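Local coordinates for SusD superfamily protein (PDB 3NQP), which probably binds sugars at the outer membrane of Bacteroides fragilis as a SusD-like surface protein, at residues 407-412 against 439-444; 328-333 against 421-426. One frame throughout, in Å; residues are numbered along the deposited sequence.

In the fold
The two contacts, whose centres lie about 9 Å apart, illustrate how buried charge can tie a helical pair to the loops beside it. Contact 1 joins helix 399-414 to helix 431-445; contact 2, farther out, sets the loop at 328-333 against the end of helix 420-423, which lies between those two helices in the chain. Along the chain the segments alternate, and 421-426 comes back to the 328-333 loop 88 residues later. A salt bridge connects the contacts, Arg333 NH2 to Glu441 OE2 at 2.8 Å, and Asn407 OD1 stands 2.7 Å from Tyr425 N, probably a hydrogen bond.

Contact 1. Residues 407-412 against 439-444; sequences NLVRKR and LHEKDK
Glu441 OE1 is gripped from helix 399-414 by Arg410 and by a water that bridges the same two side chains. Arg410 NE donates to Glu441 OE1 over 3.0 Å in a salt bridge that is moderately bent, 152° at the hydrogen. The donor comes from above the carboxylate, 50° out of its plane; NE alone bonds directly, NH2 reaching the oxygen through the water. That water completes a ring: it donates to Glu441 OE1 at 2.6 Å and accepts from Arg410 NH2 at 2.8 Å, lying in the guanidinium plane at its edge. With CG anti to the carbonyl carbon, Arg410 lays that methylene against the carboxylate, 3.5 Å from Glu441 OE2, and the extended chain beyond carries NE on to OE1. Glu441 leaves its helix with CG anti to the backbone N (chi1 -153°) and then bends at chi2, turning the carboxylate toward Arg410. Val409 adds apolar cover, its CG1 4.0 Å from Glu441 OE2. That oxygen has a salt bridge of its own with Arg333, while Arg410 NH1 reaches the carbonyl oxygen of Tyr423. Two arginines sharing one buried carboxylate would be expected to favour its ionised form. The result is a buried, water-supported salt bridge between two helices, consistent with the TPR-like helical packing of SusD proteins.

Contact 2. Residues 328-333 against 421-426; sequences DDADTR and TLYAYP
Tyr423 and Asp328 meet obliquely, the carboxylate plane turned 37° from that of the aromatic ring. Asp328 OD2 approaches the ring's CE1 side, 3.5 Å from Tyr423 CE1, while the hydroxyl of Tyr414 is hydrogen-bonded to that oxygen. Nearer the phenol end, the methyl of Ala330 packs against the ring, its CB 4.0 Å from Tyr423 CZ. With CG anti to the carbonyl carbon (chi1 -55°), the ring of Tyr423 is directed at the 328-331 turn; Leu422 CB lies over the centre of one face, 3.5 Å above it. A water joins the two segments, accepting from Ala330 N at 3.1 Å and hydrogen-bonding to Tyr423 OH at the same length. The loop that carries Asp328 and Ala330 is a type I beta turn, closed by Asp331 N bonding to Asp328 O. Just beyond it, Asp331 OD1 accepts from Arg333 N in a capping bond, and Arg333 holds the same carboxylate side-on through NE and NH2, the latter 2.9 Å from Asp331 OD2. Tyr423 also stacks on Tyr414, at the end of helix 399-414. The contact thus sits near the surface, setting the turn between helices 321-325 and 333-337 against the last residue of helix 420-423.

Contact 1. Residues 407-412 against 439-444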
ATOM      1  N   ASN A 407     -17.849  -8.482  -7.066  1.00 12.69           N
ATOM      2  CA  ASN A 407     -17.919  -9.696  -7.870  1.00 13.81           C
ATOM      3  C   ASN A 407     -16.971  -9.718  -9.069  1.00 13.61           C
ATOM      4  O   ASN A 407     -16.532 -10.796  -9.481  1.00 13.92           O
ATOM      5  CB  ASN A 407     -19.357  -9.988  -8.288  1.00 13.61           C
ATOM      6  CG  ASN A 407     -20.219 -10.461  -7.116  1.00 16.14           C
ATOM      7  OD1 ASN A 407     -19.763 -11.257  -6.277  1.00 12.90           O
ATOM      8  ND2 ASN A 407     -21.476  -9.979  -7.056  1.00 14.50           N
ATOM      9  N   LEU A 408     -16.656  -8.563  -9.642  1.00 12.60           N
ATOM     10  CA  LEU A 408     -15.615  -8.502 -10.648  1.00 12.47           C
ATOM     11  C   LEU A 408     -14.297  -9.057 -10.066  1.00 14.05           C
ATOM     12  O   LEU A 408     -13.661  -9.903 -10.671  1.00 15.77           O
ATOM     13  CB  LEU A 408     -15.365  -7.060 -11.110  1.00 14.15           C
ATOM     14  CG  LEU A 408     -16.262  -6.564 -12.233  1.00 16.94           C
ATOM     15  CD1 LEU A 408     -16.102  -5.019 -12.408  1.00 16.84           C
ATOM     16  CD2 LEU A 408     -16.012  -7.338 -13.548  1.00 19.68           C
ATOM     17  N   VAL A 409     -13.916  -8.583  -8.877  1.00 11.23           N
ATOM     18  CA  VAL A 409     -12.677  -9.056  -8.232  1.00 11.58           C
ATOM     19  C   VAL A 409     -12.765 -10.517  -7.822  1.00 12.07           C
ATOM     20  O   VAL A 409     -11.829 -11.285  -8.105  1.00 12.92           O
ATOM     21  CB  VAL A 409     -12.310  -8.160  -7.046  1.00 11.59           C
ATOM     22  CG1 VAL A 409     -11.052  -8.678  -6.360  1.00 10.57           C
ATOM     23  CG2 VAL A 409     -12.200  -6.680  -7.546  1.00 11.13           C
ATOM     24  N   ARG A 410     -13.890 -10.938  -7.208  1.00 10.93           N
ATOM     25  CA  ARG A 410     -14.026 -12.347  -6.802  1.00 11.93           C
ATOM     26  C   ARG A 410     -13.980 -13.265  -7.985  1.00 13.68           C
ATOM     27  O   ARG A 410     -13.389 -14.344  -7.915  1.00 13.84           O
ATOM     28  CB  ARG A 410     -15.316 -12.621  -6.057  1.00 12.33           C
ATOM     29  CG  ARG A 410     -15.370 -11.933  -4.715  1.00 14.54           C
ATOM     30  CD  ARG A 410     -16.549 -12.399  -3.899  1.00 14.35           C
ATOM     31  NE  ARG A 410     -16.652 -11.736  -2.593  1.00 10.29           N
ATOM     32  CZ  ARG A 410     -17.584 -12.012  -1.692  1.00 18.65           C
ATOM     33  NH1 ARG A 410     -18.500 -12.961  -1.927  1.00 14.79           N
ATOM     34  NH2 ARG A 410     -17.578 -11.378  -0.533  1.00 11.06           N
ATOM     35  N   LYS A 411     -14.657 -12.875  -9.063  1.00 13.26           N
ATOM     36  CA  LYS A 411     -14.773 -13.784 -10.183  1.00 15.15           C
ATOM     37  C   LYS A 411     -13.368 -14.077 -10.717  1.00 14.13           C
ATOM     38  O   LYS A 411     -13.044 -15.207 -11.026  1.00 12.12           O
ATOM     39  CB  LYS A 411     -15.682 -13.231 -11.263  1.00 14.94           C
ATOM     40  CG  LYS A 411     -15.685 -14.109 -12.571  1.00 19.31           C
ATOM     41  CD  LYS A 411     -16.551 -13.439 -13.638  1.00 22.43           C
ATOM     42  CE  LYS A 411     -16.669 -14.327 -14.890  1.00 35.81           C
ATOM     43  NZ  LYS A 411     -17.592 -13.702 -15.909  1.00 46.05           N
ATOM     44  N   ARG A 412     -12.535 -13.058 -10.793  1.00 15.85           N
ATOM     45  CA  ARG A 412     -11.143 -13.272 -11.202  1.00 17.59           C
ATOM     46  C   ARG A 412     -10.407 -14.201 -10.238  1.00 15.06           C
ATOM     47  O   ARG A 412      -9.687 -15.077 -10.669  1.00 13.20           O
ATOM     48  CB  ARG A 412     -10.397 -11.942 -11.347  1.00 15.57           C
ATOM     49  CG  ARG A 412      -9.070 -12.061 -12.105  1.00 15.41           C
ATOM     50  CD  ARG A 412      -7.895 -12.425 -11.175  1.00 12.85           C
ATOM     51  NE  ARG A 412      -7.515 -11.302 -10.313  1.00  9.58           N
ATOM     52  CZ  ARG A 412      -6.730 -10.285 -10.687  1.00 10.94           C
ATOM     53  NH1 ARG A 412      -6.217 -10.245 -11.906  1.00 10.59           N
ATOM     54  NH2 ARG A 412      -6.441  -9.295  -9.832  1.00 11.23           N
ATOM     55  N   LEU A 439     -13.971  -4.260   2.651  1.00 10.24           N
ATOM     56  CA  LEU A 439     -12.745  -4.437   3.454  1.00 11.59           C
ATOM     57  C   LEU A 439     -12.196  -5.835   3.304  1.00  9.36           C
ATOM     58  O   LEU A 439     -11.012  -6.023   3.086  1.00 10.55           O
ATOM     59  CB  LEU A 439     -12.980  -4.120   4.946  1.00 10.35           C
ATOM     60  CG  LEU A 439     -11.874  -4.515   5.975  1.00 12.36           C
ATOM     61  CD1 LEU A 439     -10.704  -3.623   5.844  1.00  9.63           C
ATOM     62  CD2 LEU A 439     -12.446  -4.470   7.426  1.00 10.33           C
ATOM     63  N   HIS A 440     -13.066  -6.830   3.425  1.00  9.84           N
ATOM     64  CA  HIS A 440     -12.591  -8.213   3.449  1.00 11.42           C
ATOM     65  C   HIS A 440     -12.120  -8.658   2.062  1.00 10.52           C
ATOM     66  O   HIS A 440     -11.267  -9.493   1.972  1.00 10.69           O
ATOM     67  CB  HIS A 440     -13.646  -9.157   4.023  1.00 12.11           C
ATOM     68  CG  HIS A 440     -13.883  -8.977   5.499  1.00 15.13           C
ATOM     69  ND1 HIS A 440     -15.076  -9.318   6.113  1.00 13.45           N
ATOM     70  CD2 HIS A 440     -13.096  -8.451   6.471  1.00 17.81           C
ATOM     71  CE1 HIS A 440     -14.993  -9.026   7.402  1.00 14.53           C
ATOM     72  NE2 HIS A 440     -13.803  -8.510   7.648  1.00 11.59           N
ATOM     73  N   GLU A 441     -12.654  -8.044   1.000  1.00 10.74           N
ATOM     74  CA  GLU A 441     -12.130  -8.280  -0.337  1.00 11.40           C
ATOM     75  C   GLU A 441     -10.761  -7.619  -0.532  1.00 10.30           C
ATOM     76  O   GLU A 441      -9.882  -8.193  -1.125  1.00 10.23           O
ATOM     77  CB  GLU A 441     -13.136  -7.808  -1.399  1.00  9.57           C
ATOM     78  CG  GLU A 441     -13.006  -8.571  -2.732  1.00  8.61           C
ATOM     79  CD  GLU A 441     -13.213 -10.046  -2.600  1.00 17.83           C
ATOM     80  OE1 GLU A 441     -14.097 -10.453  -1.820  1.00 11.20           O
ATOM     81  OE2 GLU A 441     -12.455 -10.787  -3.244  1.00 11.84           O
ATOM     82  N   LYS A 442     -10.599  -6.385  -0.060  1.00  9.32           N
ATOM     83  CA  LYS A 442      -9.272  -5.750  -0.014  1.00  8.75           C
ATOM     84  C   LYS A 442      -8.280  -6.561   0.833  1.00 11.09           C
ATOM     85  O   LYS A 442      -7.121  -6.670   0.471  1.00 10.50           O
ATOM     86  CB  LYS A 442      -9.374  -4.318   0.516  1.00  8.65           C
ATOM     87  CG  LYS A 442      -9.968  -3.364  -0.509  1.00  9.49           C
ATOM     88  CD  LYS A 442      -9.749  -1.858  -0.169  1.00 10.71           C
ATOM     89  CE  LYS A 442      -8.290  -1.463  -0.474  1.00 10.73           C
ATOM     90  NZ  LYS A 442      -8.068   0.025  -0.243  1.00  6.42           N
ATOM     91  N   ASP A 443      -8.751  -7.136   1.937  1.00  9.10           N
ATOM     92  CA  ASP A 443      -7.900  -7.926   2.826  1.00  9.58           C
ATOM     93  C   ASP A 443      -7.316  -9.129   2.107  1.00 10.89           C
ATOM     94  O   ASP A 443      -6.197  -9.525   2.373  1.00 12.00           O
ATOM     95  CB  ASP A 443      -8.710  -8.459   4.034  1.00  9.56           C
ATOM     96  CG  ASP A 443      -8.956  -7.410   5.098  1.00 13.93           C
ATOM     97  OD1 ASP A 443      -8.343  -6.306   5.024  1.00 11.04           O
ATOM     98  OD2 ASP A 443      -9.814  -7.694   5.980  1.00  7.66           O
ATOM     99  N   LYS A 444      -8.119  -9.746   1.253  1.00  9.24           N
ATOM    100  CA  LYS A 444      -7.680 -10.863   0.434  1.00  8.70           C
ATOM    101  C   LYS A 444      -6.872 -10.472  -0.803  1.00 11.27           C
ATOM    102  O   LYS A 444      -5.906 -11.180  -1.173  1.00 13.27           O
ATOM    103  CB  LYS A 444      -8.861 -11.677  -0.011  1.00 12.15           C
ATOM    104  CG  LYS A 444      -9.519 -12.479   1.069  1.00  8.99           C
ATOM    105  CD  LYS A 444     -10.779 -13.122   0.480  1.00 14.34           C
ATOM    106  CE  LYS A 444     -11.604 -13.716   1.577  1.00 14.52           C
ATOM    107  NZ  LYS A 444     -12.723 -14.497   1.034  1.00 11.37           N
TER
HETATM  108  O   HOH W   1     -15.372  -9.888   0.389  1.00 10.41           O

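Contact 2. Residues 328-333 against 421-426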
ATOM      1  N   ASP A 328     -11.064 -19.321   0.895  1.00 14.55           N
ATOM      2  CA  ASP A 328     -11.521 -20.625   0.380  1.00 16.70           C
ATOM      3  C   ASP A 328     -10.429 -21.278  -0.436  1.00 14.75           C
ATOM      4  O   ASP A 328      -9.612 -20.589  -1.056  1.00 12.95           O
ATOM      5  CB  ASP A 328     -12.734 -20.444  -0.543  1.00 19.23           C
ATOM      6  CG  ASP A 328     -13.920 -19.892   0.175  1.00 20.25           C
ATOM      7  OD1 ASP A 328     -14.178 -20.367   1.294  1.00 25.06           O
ATOM      8  OD2 ASP A 328     -14.582 -18.990  -0.357  1.00 18.45           O
ATOM      9  N   ASP A 329     -10.383 -22.606  -0.435  1.00 15.72           N
ATOM     10  CA  ASP A 329      -9.370 -23.304  -1.212  1.00 17.48           C
ATOM     11  C   ASP A 329      -9.531 -23.048  -2.707  1.00 15.80           C
ATOM     12  O   ASP A 329      -8.559 -23.135  -3.433  1.00 15.66           O
ATOM     13  CB  ASP A 329      -9.373 -24.816  -0.952  1.00 20.72           C
ATOM     14  CG  ASP A 329      -8.810 -25.191   0.420  1.00 26.10           C
ATOM     15  OD1 ASP A 329      -7.955 -24.477   1.000  1.00 28.05           O
ATOM     16  OD2 ASP A 329      -9.217 -26.261   0.896  1.00 25.07           O
ATOM     17  N   ALA A 330     -10.743 -22.713  -3.157  1.00 15.22           N
ATOM     18  CA  ALA A 330     -11.012 -22.495  -4.584  1.00 14.73           C
ATOM     19  C   ALA A 330     -10.593 -21.102  -5.027  1.00 12.23           C
ATOM     20  O   ALA A 330     -10.677 -20.791  -6.193  1.00 13.86           O
ATOM     21  CB  ALA A 330     -12.509 -22.693  -4.908  1.00 11.73           C
ATOM     22  N   ASP A 331     -10.181 -20.269  -4.084  1.00 13.46           N
ATOM     23  CA  ASP A 331      -9.697 -18.900  -4.348  1.00 12.30           C
ATOM     24  C   ASP A 331      -8.202 -19.032  -4.700  1.00 13.62           C
ATOM     25  O   ASP A 331      -7.386 -19.360  -3.848  1.00 11.49           O
ATOM     26  CB  ASP A 331      -9.916 -18.060  -3.090  1.00 14.18           C
ATOM     27  CG  ASP A 331      -9.568 -16.601  -3.231  1.00 15.04           C
ATOM     28  OD1 ASP A 331      -8.722 -16.235  -4.075  1.00 14.71           O
ATOM     29  OD2 ASP A 331     -10.139 -15.804  -2.442  1.00 17.00           O
ATOM     30  N   THR A 332      -7.855 -18.737  -5.954  1.00 14.26           N
ATOM     31  CA  THR A 332      -6.468 -18.853  -6.452  1.00 12.50           C
ATOM     32  C   THR A 332      -5.521 -17.899  -5.716  1.00 11.96           C
ATOM     33  O   THR A 332      -4.333 -18.139  -5.695  1.00 11.03           O
ATOM     34  CB  THR A 332      -6.374 -18.545  -7.958  1.00 16.05           C
ATOM     35  OG1 THR A 332      -6.774 -17.182  -8.201  1.00  9.42           O
ATOM     36  CG2 THR A 332      -7.315 -19.484  -8.767  1.00 12.90           C
ATOM     37  N   ARG A 333      -6.030 -16.847  -5.077  1.00 10.88           N
ATOM     38  CA  ARG A 333      -5.145 -15.937  -4.321  1.00  9.91           C
ATOM     39  C   ARG A 333      -4.504 -16.648  -3.129  1.00 10.03           C
ATOM     40  O   ARG A 333      -3.455 -16.218  -2.636  1.00 10.00           O
ATOM     41  CB  ARG A 333      -5.897 -14.710  -3.834  1.00 12.49           C
ATOM     42  CG  ARG A 333      -6.492 -13.863  -4.957  1.00 12.33           C
ATOM     43  CD  ARG A 333      -7.311 -12.727  -4.425  1.00  7.07           C
ATOM     44  NE  ARG A 333      -8.560 -13.207  -3.854  1.00  6.55           N
ATOM     45  CZ  ARG A 333      -9.655 -12.481  -3.685  1.00  7.72           C
ATOM     46  NH1 ARG A 333      -9.679 -11.180  -3.987  1.00 12.98           N
ATOM     47  NH2 ARG A 333     -10.729 -13.045  -3.183  1.00  9.19           N
ATOM     48  N   THR A 421     -23.281 -19.263  -7.070  0.50 21.33           N
ATOM     49  CA  THR A 421     -24.075 -19.854  -6.002  0.50 18.96           C
ATOM     50  C   THR A 421     -23.265 -19.955  -4.694  0.50 18.29           C
ATOM     51  O   THR A 421     -23.787 -19.700  -3.615  0.50 20.04           O
ATOM     52  CB  THR A 421     -24.621 -21.294  -6.427  0.50 19.87           C
ATOM     53  OG1 THR A 421     -23.578 -22.265  -6.342  0.50 14.11           O
ATOM     54  CG2 THR A 421     -25.158 -21.320  -7.868  0.50 19.88           C
ATOM     55  N   LEU A 422     -21.986 -20.298  -4.809  1.00 18.39           N
ATOM     56  CA  LEU A 422     -21.067 -20.487  -3.673  1.00 17.59           C
ATOM     57  C   LEU A 422     -20.397 -19.154  -3.237  1.00 17.90           C
ATOM     58  O   LEU A 422     -20.224 -18.893  -2.047  1.00 17.01           O
ATOM     59  CB  LEU A 422     -19.964 -21.495  -4.041  1.00 22.20           C
ATOM     60  CG  LEU A 422     -20.402 -22.939  -4.402  1.00 23.54           C
ATOM     61  CD1 LEU A 422     -19.166 -23.874  -4.596  1.00 24.11           C
ATOM     62  CD2 LEU A 422     -21.337 -23.497  -3.324  1.00 25.45           C
ATOM     63  N   TYR A 423     -19.989 -18.366  -4.211  1.00 16.37           N
ATOM     64  CA  TYR A 423     -18.969 -17.306  -4.012  1.00 17.08           C
ATOM     65  C   TYR A 423     -19.393 -15.884  -4.341  1.00 17.02           C
ATOM     66  O   TYR A 423     -18.690 -14.937  -3.981  1.00 19.08           O
ATOM     67  CB  TYR A 423     -17.690 -17.686  -4.796  1.00 16.22           C
ATOM     68  CG  TYR A 423     -17.151 -19.061  -4.422  1.00 18.86           C
ATOM     69  CD1 TYR A 423     -17.021 -19.432  -3.097  1.00 16.28           C
ATOM     70  CD2 TYR A 423     -16.781 -19.970  -5.387  1.00 18.05           C
ATOM     71  CE1 TYR A 423     -16.538 -20.640  -2.747  1.00 18.29           C
ATOM     72  CE2 TYR A 423     -16.284 -21.223  -5.043  1.00 17.71           C
ATOM     73  CZ  TYR A 423     -16.177 -21.566  -3.734  1.00 17.64           C
ATOM     74  OH  TYR A 423     -15.732 -22.833  -3.359  1.00 20.72           O
ATOM     75  N   ALA A 424     -20.543 -15.689  -4.983  1.00 16.95           N
ATOM     76  CA  ALA A 424     -20.930 -14.342  -5.426  1.00 16.90           C
ATOM     77  C   ALA A 424     -21.471 -13.562  -4.234  1.00 15.28           C
ATOM     78  O   ALA A 424     -22.117 -14.133  -3.381  1.00 16.30           O
ATOM     79  CB  ALA A 424     -21.982 -14.404  -6.529  1.00 18.77           C
ATOM     80  N   TYR A 425     -21.194 -12.266  -4.182  1.00 12.55           N
ATOM     81  CA  TYR A 425     -21.764 -11.389  -3.157  1.00 13.95           C
ATOM     82  C   TYR A 425     -23.181 -10.933  -3.545  1.00 13.91           C
ATOM     83  O   TYR A 425     -23.364 -10.302  -4.590  1.00 17.23           O
ATOM     84  CB  TYR A 425     -20.849 -10.171  -2.977  1.00 13.54           C
ATOM     85  CG  TYR A 425     -21.313  -9.218  -1.880  1.00 13.59           C
ATOM     86  CD1 TYR A 425     -21.179  -9.551  -0.520  1.00 16.08           C
ATOM     87  CD2 TYR A 425     -21.879  -7.996  -2.208  1.00 14.45           C
ATOM     88  CE1 TYR A 425     -21.624  -8.672   0.478  1.00 15.20           C
ATOM     89  CE2 TYR A 425     -22.329  -7.124  -1.232  1.00 13.52           C
ATOM     90  CZ  TYR A 425     -22.216  -7.464   0.103  1.00 14.45           C
ATOM     91  OH  TYR A 425     -22.660  -6.570   1.059  1.00 12.83           O
ATOM     92  N   PRO A 426     -24.191 -11.231  -2.711  1.00 16.49           N
ATOM     93  CA  PRO A 426     -25.533 -10.799  -3.108  1.00 16.42           C
ATOM     94  C   PRO A 426     -25.702  -9.369  -2.671  1.00 18.36           C
ATOM     95  O   PRO A 426     -25.166  -8.985  -1.624  1.00 15.41           O
ATOM     96  CB  PRO A 426     -26.465 -11.738  -2.313  1.00 17.81           C
ATOM     97  CG  PRO A 426     -25.674 -12.119  -1.055  1.00 16.98           C
ATOM     98  CD  PRO A 426     -24.193 -11.960  -1.414  1.00 17.66           C
TER
HETATM   99  O   HOH W   2     -13.269 -23.514  -1.567  1.00 20.37           O